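PDB 4KSA: malonyl-CoA decarboxylase from Rhodopseudomonas palustris, which probably catalyses the decarboxylation of malonyl-CoA to acetyl-CoA and carbon dioxide. Local coordinates for residues A[4-7]-A[8-12]; A[284-287]-A[288-292]; A[415-418]-A[419-422]. One frame throughout, in Å; residues are numbered along the deposited sequence.

Overall arrangement
From the N terminus, the chain first meets interaction 1 (4-7 with 8-12), at the N-terminal end of helix 6-22. Interaction 2 (284-287 with 288-292) comes much later, in helix 284-295 between strands 262-270 and 301-304, and interaction 3 (415-418 with 419-422) turns the chain from strand 411-416 into helix 421-431. All three are local and follow in series; none encloses or crosses another, and the only loop closed is the short turn of interaction 3. Interactions 1 and 2 stay about 10 Å apart at their nearest atoms. Interactions 2 and 3 touch: L418 packs on K286 and E290, and Y416 on I285, joining helix 284-295 to the end of strand 411-416 and the turn that follows it.

Interaction 1: A[4-7]-A[8-12]; sequences ADRA and SEFLG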
loop_
_atom_site.group_PDB
_atom_site.type_symbol
_atom_site.label_atom_id
_atom_site.label_comp_id
_atom_site.label_asym_id
_atom_site.label_seq_id
_atom_site.Cartn_x
_atom_site.Cartn_y
_atom_site.Cartn_z
ATOM N N ALA A 4 7.860 2.186 -15.504
ATOM C CA ALA A 4 8.709 1.165 -14.908
ATOM C C ALA A 4 8.386 1.132 -13.418
ATOM O O ALA A 4 8.366 0.069 -12.795
ATOM C CB ALA A 4 10.189 1.511 -15.130
ATOM N N ASP A 5 8.115 2.314 -12.868
ATOM C CA ASP A 5 7.789 2.472 -11.454
ATOM C C ASP A 5 6.279 2.419 -11.225
ATOM O O ASP A 5 5.815 2.071 -10.135
ATOM C CB ASP A 5 8.357 3.799 -10.936
ATOM C CG ASP A 5 9.874 3.890 -11.095
ATOM O OD1 ASP A 5 10.585 2.989 -10.589
ATOM O OD2 ASP A 5 10.354 4.863 -11.724
ATOM N N ARG A 6 5.524 2.770 -12.264
ATOM C CA ARG A 6 4.064 2.760 -12.231
ATOM C C ARG A 6 3.581 1.313 -12.222
ATOM O O ARG A 6 2.702 0.938 -11.450
ATOM C CB ARG A 6 3.533 3.493 -13.464
ATOM C CG ARG A 6 2.092 3.223 -13.865
ATOM C CD ARG A 6 1.073 3.880 -12.943
ATOM N NE ARG A 6 0.543 2.955 -11.946
ATOM C CZ ARG A 6 -0.562 3.177 -11.242
ATOM N NH1 ARG A 6 -0.971 2.280 -10.355
ATOM N NH2 ARG A 6 -1.261 4.293 -11.432
ATOM N N ALA A 7 4.174 0.499 -13.086
ATOM C CA ALA A 7 3.809 -0.905 -13.182
ATOM C C ALA A 7 4.160 -1.650 -11.900
ATOM O O ALA A 7 3.599 -2.710 -11.611
ATOM C CB ALA A 7 4.510 -1.541 -14.365
ATOM N N SER A 8 5.098 -1.096 -11.139
ATOM C CA SER A 8 5.511 -1.712 -9.884
ATOM C C SER A 8 4.545 -1.283 -8.788
ATOM O O SER A 8 4.185 -2.078 -7.919
ATOM C CB SER A 8 6.940 -1.292 -9.546
ATOM O OG SER A 8 7.803 -1.638 -10.616
ATOM N N GLU A 9 4.133 -0.019 -8.841
ATOM C CA GLU A 9 3.168 0.513 -7.887
ATOM C C GLU A 9 1.937 -0.365 -8.074
ATOM O O GLU A 9 1.476 -1.021 -7.136
ATOM C CB GLU A 9 2.813 1.969 -8.225
ATOM C CG GLU A 9 3.905 2.991 -7.905
ATOM C CD GLU A 9 3.689 4.345 -8.598
ATOM O OE1 GLU A 9 2.535 4.834 -8.636
ATOM O OE2 GLU A 9 4.684 4.928 -9.092
ATOM N N PHE A 10 1.434 -0.394 -9.309
ATOM C CA PHE A 10 0.263 -1.183 -9.644
ATOM C C PHE A 10 0.378 -2.644 -9.227
ATOM O O PHE A 10 -0.433 -3.123 -8.440
ATOM C CB PHE A 10 -0.031 -1.122 -11.136
ATOM C CG PHE A 10 -1.358 -1.715 -11.495
ATOM C CD1 PHE A 10 -2.539 -1.082 -11.106
ATOM C CD2 PHE A 10 -1.437 -2.932 -12.166
ATOM C CE1 PHE A 10 -3.781 -1.653 -11.376
ATOM C CE2 PHE A 10 -2.676 -3.513 -12.443
ATOM C CZ PHE A 10 -3.849 -2.873 -12.046
ATOM N N LEU A 11 1.373 -3.357 -9.750
ATOM C CA LEU A 11 1.551 -4.766 -9.394
ATOM C C LEU A 11 1.628 -4.999 -7.880
ATOM O O LEU A 11 1.016 -5.934 -7.359
ATOM C CB LEU A 11 2.798 -5.347 -10.077
ATOM C CG LEU A 11 2.690 -5.620 -11.586
ATOM C CD1 LEU A 11 4.009 -6.190 -12.094
ATOM C CD2 LEU A 11 1.543 -6.593 -11.862
ATOM N N GLY A 12 2.374 -4.153 -7.175
ATOM C CA GLY A 12 2.480 -4.307 -5.737
ATOM C C GLY A 12 1.100 -4.268 -5.117
ATOM O O GLY A 12 0.752 -5.123 -4.288
#
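The guanidinium of R6 has E9 OE1 over one face, toward the rim, and F10 CA at its edge, in plane. R6 NH1 comes to 3.6 Å from F10 CB and sits beside the edge of the phenyl ring, 3.8 Å from F10 CD1; the two planes are turned 65° apart, so this is not a stack. R6 CG stands opposite the backbone N (chi1 161°), and bends at chi2 and chi3 carry the guanidinium forward along the helix to F10. No N-H of R6 points at E9: with NE and OE1 4.3 Å apart, the opposite charges can probably attract only at a distance. S8 OG, held beside its own backbone N by a chi1 of -57°, donates to A4 O at 2.8 Å in the carbonyl plane. Backbone bonds run from E9 N to D5 O (3.0 Å), F10 N to R6 O (2.8 Å) and L11 N to A7 O (3.0 Å). A second subunit packs on A7, F10 and L11 through V225, D226 and P222 of that chain. This is the ordinary i to i+4 pattern of an alpha-helix, with a serine hydroxyl bonding to the carbonyl four residues back, here at a subunit interface.

Interaction 2: A[284-287]-A[288-292]; sequences LIKQ and VVEEI
Helix 284-295 is the connecting helix of a beta-alpha-beta unit, with strands 262-270 and 301-304 parallel neighbours in the mixed sheet of the C-terminal domain, and K286 and E290 meet one turn apart on its flank. I285, V288 and V289 pack on F265 of strand 262-270, and V288 also reaches Y217 and F219 of strand 214-220. Within the helix the branched side chains follow one another: I285 CG2 and V289 CG2 lie 4.2 Å apart. The backbone keeps alpha-helical pairing, V289 N to I285 O at 2.8 Å and E290 N to K286 O at 2.9 Å, the latter nearly straight at 175°; V288 N to L284 O is longer, 3.3 Å. At its polar end E291 turns to R294 in a salt bridge, and Q287 NE2 bonds back to F283 O. K286 also has a weak, long ion pair with E422. The lysine chain, bent at chi2 (-76°) and again at chi4, crosses the extended glutamate by its methylenes: CE of K286 lies 3.2 Å from E290 OE2, whereas its NZ stays 4.4 Å from that same oxygen, beyond a salt bridge, though the opposite charges probably still attract.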
loop_
_atom_site.group_PDB
_atom_site.type_symbol
_atom_site.label_atom_id
_atom_site.label_comp_id
_atom_site.label_asym_id
_atom_site.label_seq_id
_atom_site.Cartn_x
_atom_site.Cartn_y
_atom_site.Cartn_z
ATOM N N LEU A 284 18.265 -13.858 -11.281
ATOM C CA LEU A 284 17.810 -13.776 -9.910
ATOM C C LEU A 284 18.828 -13.065 -9.050
ATOM O O LEU A 284 18.502 -12.096 -8.377
ATOM C CB LEU A 284 17.549 -15.174 -9.341
ATOM C CG LEU A 284 16.469 -16.045 -9.981
ATOM C CD1 LEU A 284 16.254 -17.205 -9.038
ATOM C CD2 LEU A 284 15.153 -15.279 -10.184
ATOM N N ILE A 285 20.063 -13.547 -9.064
ATOM C CA ILE A 285 21.107 -12.929 -8.258
ATOM C C ILE A 285 21.318 -11.464 -8.671
ATOM O O ILE A 285 21.670 -10.606 -7.857
ATOM C CB ILE A 285 22.408 -13.738 -8.378
ATOM C CG1 ILE A 285 22.142 -15.183 -7.929
ATOM C CG2 ILE A 285 23.517 -13.100 -7.527
ATOM C CD1 ILE A 285 21.831 -15.316 -6.461
ATOM N N LYS A 286 21.070 -11.182 -9.939
ATOM C CA LYS A 286 21.190 -9.829 -10.446
ATOM C C LYS A 286 20.333 -8.923 -9.557
ATOM O O LYS A 286 20.802 -7.918 -9.012
ATOM C CB LYS A 286 20.676 -9.779 -11.877
ATOM C CG LYS A 286 21.439 -8.869 -12.785
ATOM C CD LYS A 286 21.110 -7.423 -12.556
ATOM C CE LYS A 286 21.616 -6.623 -13.738
ATOM N NZ LYS A 286 21.136 -7.221 -15.019
ATOM N N GLN A 287 19.075 -9.303 -9.387
ATOM C CA GLN A 287 18.173 -8.522 -8.572
ATOM C C GLN A 287 18.642 -8.374 -7.130
ATOM O O GLN A 287 18.583 -7.285 -6.568
ATOM C CB GLN A 287 16.790 -9.144 -8.624
ATOM C CG GLN A 287 16.299 -9.336 -10.041
ATOM C CD GLN A 287 14.913 -9.917 -10.077
ATOM O OE1 GLN A 287 13.950 -9.281 -9.643
ATOM N NE2 GLN A 287 14.799 -11.139 -10.581
ATOM N N VAL A 288 19.106 -9.461 -6.524
ATOM C CA VAL A 288 19.578 -9.398 -5.147
ATOM C C VAL A 288 20.788 -8.481 -5.032
ATOM O O VAL A 288 20.966 -7.813 -4.014
ATOM C CB VAL A 288 19.959 -10.796 -4.609
ATOM C CG1 VAL A 288 20.494 -10.695 -3.183
ATOM C CG2 VAL A 288 18.745 -11.709 -4.655
ATOM N N VAL A 289 21.620 -8.432 -6.069
ATOM C CA VAL A 289 22.804 -7.573 -6.015
ATOM C C VAL A 289 22.410 -6.113 -6.156
ATOM O O VAL A 289 22.848 -5.273 -5.367
ATOM C CB VAL A 289 23.852 -7.929 -7.112
ATOM C CG1 VAL A 289 24.791 -6.756 -7.322
ATOM C CG2 VAL A 289 24.670 -9.144 -6.683
ATOM N N GLU A 290 21.583 -5.818 -7.158
ATOM C CA GLU A 290 21.131 -4.449 -7.385
ATOM C C GLU A 290 20.434 -3.951 -6.124
ATOM O O GLU A 290 20.495 -2.762 -5.810
ATOM C CB GLU A 290 20.193 -4.382 -8.597
ATOM C CG GLU A 290 20.878 -4.881 -9.873
ATOM C CD GLU A 290 20.056 -4.717 -11.157
ATOM O OE1 GLU A 290 18.930 -5.265 -11.242
ATOM O OE2 GLU A 290 20.553 -4.046 -12.094
ATOM N N GLU A 291 19.800 -4.855 -5.382
ATOM C CA GLU A 291 19.124 -4.454 -4.155
ATOM C C GLU A 291 20.121 -4.052 -3.076
ATOM O O GLU A 291 20.033 -2.961 -2.522
ATOM C CB GLU A 291 18.224 -5.576 -3.632
ATOM C CG GLU A 291 17.848 -5.434 -2.147
ATOM C CD GLU A 291 17.038 -4.172 -1.824
ATOM O OE1 GLU A 291 16.949 -3.818 -0.621
ATOM O OE2 GLU A 291 16.482 -3.547 -2.763
ATOM N N ILE A 292 21.065 -4.935 -2.775
ATOM C CA ILE A 292 22.068 -4.644 -1.760
ATOM C C ILE A 292 22.786 -3.339 -2.106
ATOM O O ILE A 292 22.964 -2.474 -1.249
ATOM C CB ILE A 292 23.107 -5.803 -1.645
ATOM C CG1 ILE A 292 22.401 -7.079 -1.190
ATOM C CG2 ILE A 292 24.190 -5.453 -0.645
ATOM C CD1 ILE A 292 23.284 -8.312 -1.143
#

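Interaction 3: A[415-418]-A[419-422]; sequences LYAL and GDIE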
loop_
_atom_site.group_PDB
_atom_site.type_symbol
_atom_site.label_atom_id
_atom_site.label_comp_id
_atom_site.label_asym_id
_atom_site.label_seq_id
_atom_site.Cartn_x
_atom_site.Cartn_y
_atom_site.Cartn_z
ATOM N N LEU A 415 32.054 -14.964 -9.030
ATOM C CA LEU A 415 32.150 -13.517 -8.949
ATOM C C LEU A 415 31.047 -12.857 -9.757
ATOM O O LEU A 415 30.928 -13.068 -10.972
ATOM C CB LEU A 415 33.543 -13.080 -9.439
ATOM C CG LEU A 415 34.082 -11.654 -9.262
ATOM C CD1 LEU A 415 33.408 -10.721 -10.255
ATOM C CD2 LEU A 415 33.884 -11.201 -7.825
ATOM N N TYR A 416 30.221 -12.077 -9.065
ATOM C CA TYR A 416 29.128 -11.376 -9.723
ATOM C C TYR A 416 29.543 -9.936 -9.922
ATOM O O TYR A 416 29.806 -9.208 -8.961
ATOM C CB TYR A 416 27.835 -11.432 -8.893
ATOM C CG TYR A 416 27.076 -12.738 -8.996
ATOM C CD1 TYR A 416 27.259 -13.751 -8.054
ATOM C CD2 TYR A 416 26.186 -12.977 -10.051
ATOM C CE1 TYR A 416 26.577 -14.973 -8.158
ATOM C CE2 TYR A 416 25.499 -14.201 -10.165
ATOM C CZ TYR A 416 25.709 -15.190 -9.212
ATOM O OH TYR A 416 25.087 -16.403 -9.319
ATOM N N ALA A 417 29.627 -9.545 -11.184
ATOM C CA ALA A 417 30.005 -8.189 -11.545
ATOM C C ALA A 417 28.815 -7.600 -12.263
ATOM O O ALA A 417 28.518 -7.967 -13.405
ATOM C CB ALA A 417 31.212 -8.201 -12.463
ATOM N N LEU A 418 28.137 -6.691 -11.574
ATOM C CA LEU A 418 26.947 -6.038 -12.087
ATOM C C LEU A 418 27.188 -5.243 -13.369
ATOM O O LEU A 418 26.572 -4.200 -13.583
ATOM C CB LEU A 418 26.377 -5.141 -10.988
ATOM C CG LEU A 418 25.037 -4.447 -11.194
ATOM C CD1 LEU A 418 24.025 -5.396 -11.810
ATOM C CD2 LEU A 418 24.561 -3.934 -9.840
ATOM N N GLY A 419 28.086 -5.745 -14.213
ATOM C CA GLY A 419 28.399 -5.101 -15.475
ATOM C C GLY A 419 28.577 -6.132 -16.579
ATOM O O GLY A 419 28.516 -5.815 -17.775
ATOM N N ASP A 420 28.806 -7.379 -16.181
ATOM C CA ASP A 420 28.983 -8.448 -17.147
ATOM C C ASP A 420 28.033 -9.628 -16.938
ATOM O O ASP A 420 28.138 -10.634 -17.643
ATOM C CB ASP A 420 30.436 -8.933 -17.148
ATOM C CG ASP A 420 31.160 -8.606 -15.862
ATOM O OD1 ASP A 420 31.427 -7.411 -15.610
ATOM O OD2 ASP A 420 31.465 -9.543 -15.099
ATOM N N ILE A 421 27.106 -9.501 -15.984
ATOM C CA ILE A 421 26.139 -10.562 -15.723
ATOM C C ILE A 421 25.495 -10.985 -17.037
ATOM O O ILE A 421 25.500 -12.159 -17.396
ATOM C CB ILE A 421 25.009 -10.105 -14.783
ATOM C CG1 ILE A 421 25.535 -9.915 -13.361
ATOM C CG2 ILE A 421 23.880 -11.127 -14.801
ATOM C CD1 ILE A 421 25.996 -11.184 -12.721
ATOM N N GLU A 422 24.944 -10.022 -17.764
ATOM C CA GLU A 422 24.297 -10.335 -19.030
ATOM C C GLU A 422 25.270 -10.903 -20.040
ATOM O O GLU A 422 24.956 -11.870 -20.733
ATOM C CB GLU A 422 23.608 -9.096 -19.598
ATOM C CG GLU A 422 22.350 -8.727 -18.826
ATOM C CD GLU A 422 21.585 -7.588 -19.460
ATOM O OE1 GLU A 422 21.404 -7.614 -20.701
ATOM O OE2 GLU A 422 21.160 -6.676 -18.713
#
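Y416 and I421 meet where the chain turns from strand 411-416 into helix 421-431. The CD1 methyl of I421 comes to the edge of the tyrosine ring, in its plane, 3.2 Å from CD2 of Y416. On the isoleucine, CG1 stands opposite the carbonyl carbon (chi1 -71°) and chi2 swings CD1 back toward the strand, while CG1 itself lies 3.6 Å from A417 O. The ring is anchored at its other end, since Y416 OH bonds to H383 ND1, and F302 and T304 of strand 301-304 pack against it. Between strand and helix lies a beta turn over residues 417-420, closed by D420 N donating to A417 O at 2.9 Å, from above the carbonyl plane. I421 N adds a weak bond of 3.3 Å to the same A417 O, so the A417 carbonyl faces two successive N-H groups, the second only weakly. D420 occupies the N-cap position without a capping bond from its side chain. Its chi1 of 22° lays the carboxylate beside the A417 methyl instead, OD2 3.0 Å and OD1 3.3 Å from A417 CB. With an alanine here in place of D420, the turn is likely to lose the carboxylate that lies against A417 CB, and with it an acidic group at the N-cap position. L418 leads its side chain to helix 284-295, where it also touches K293.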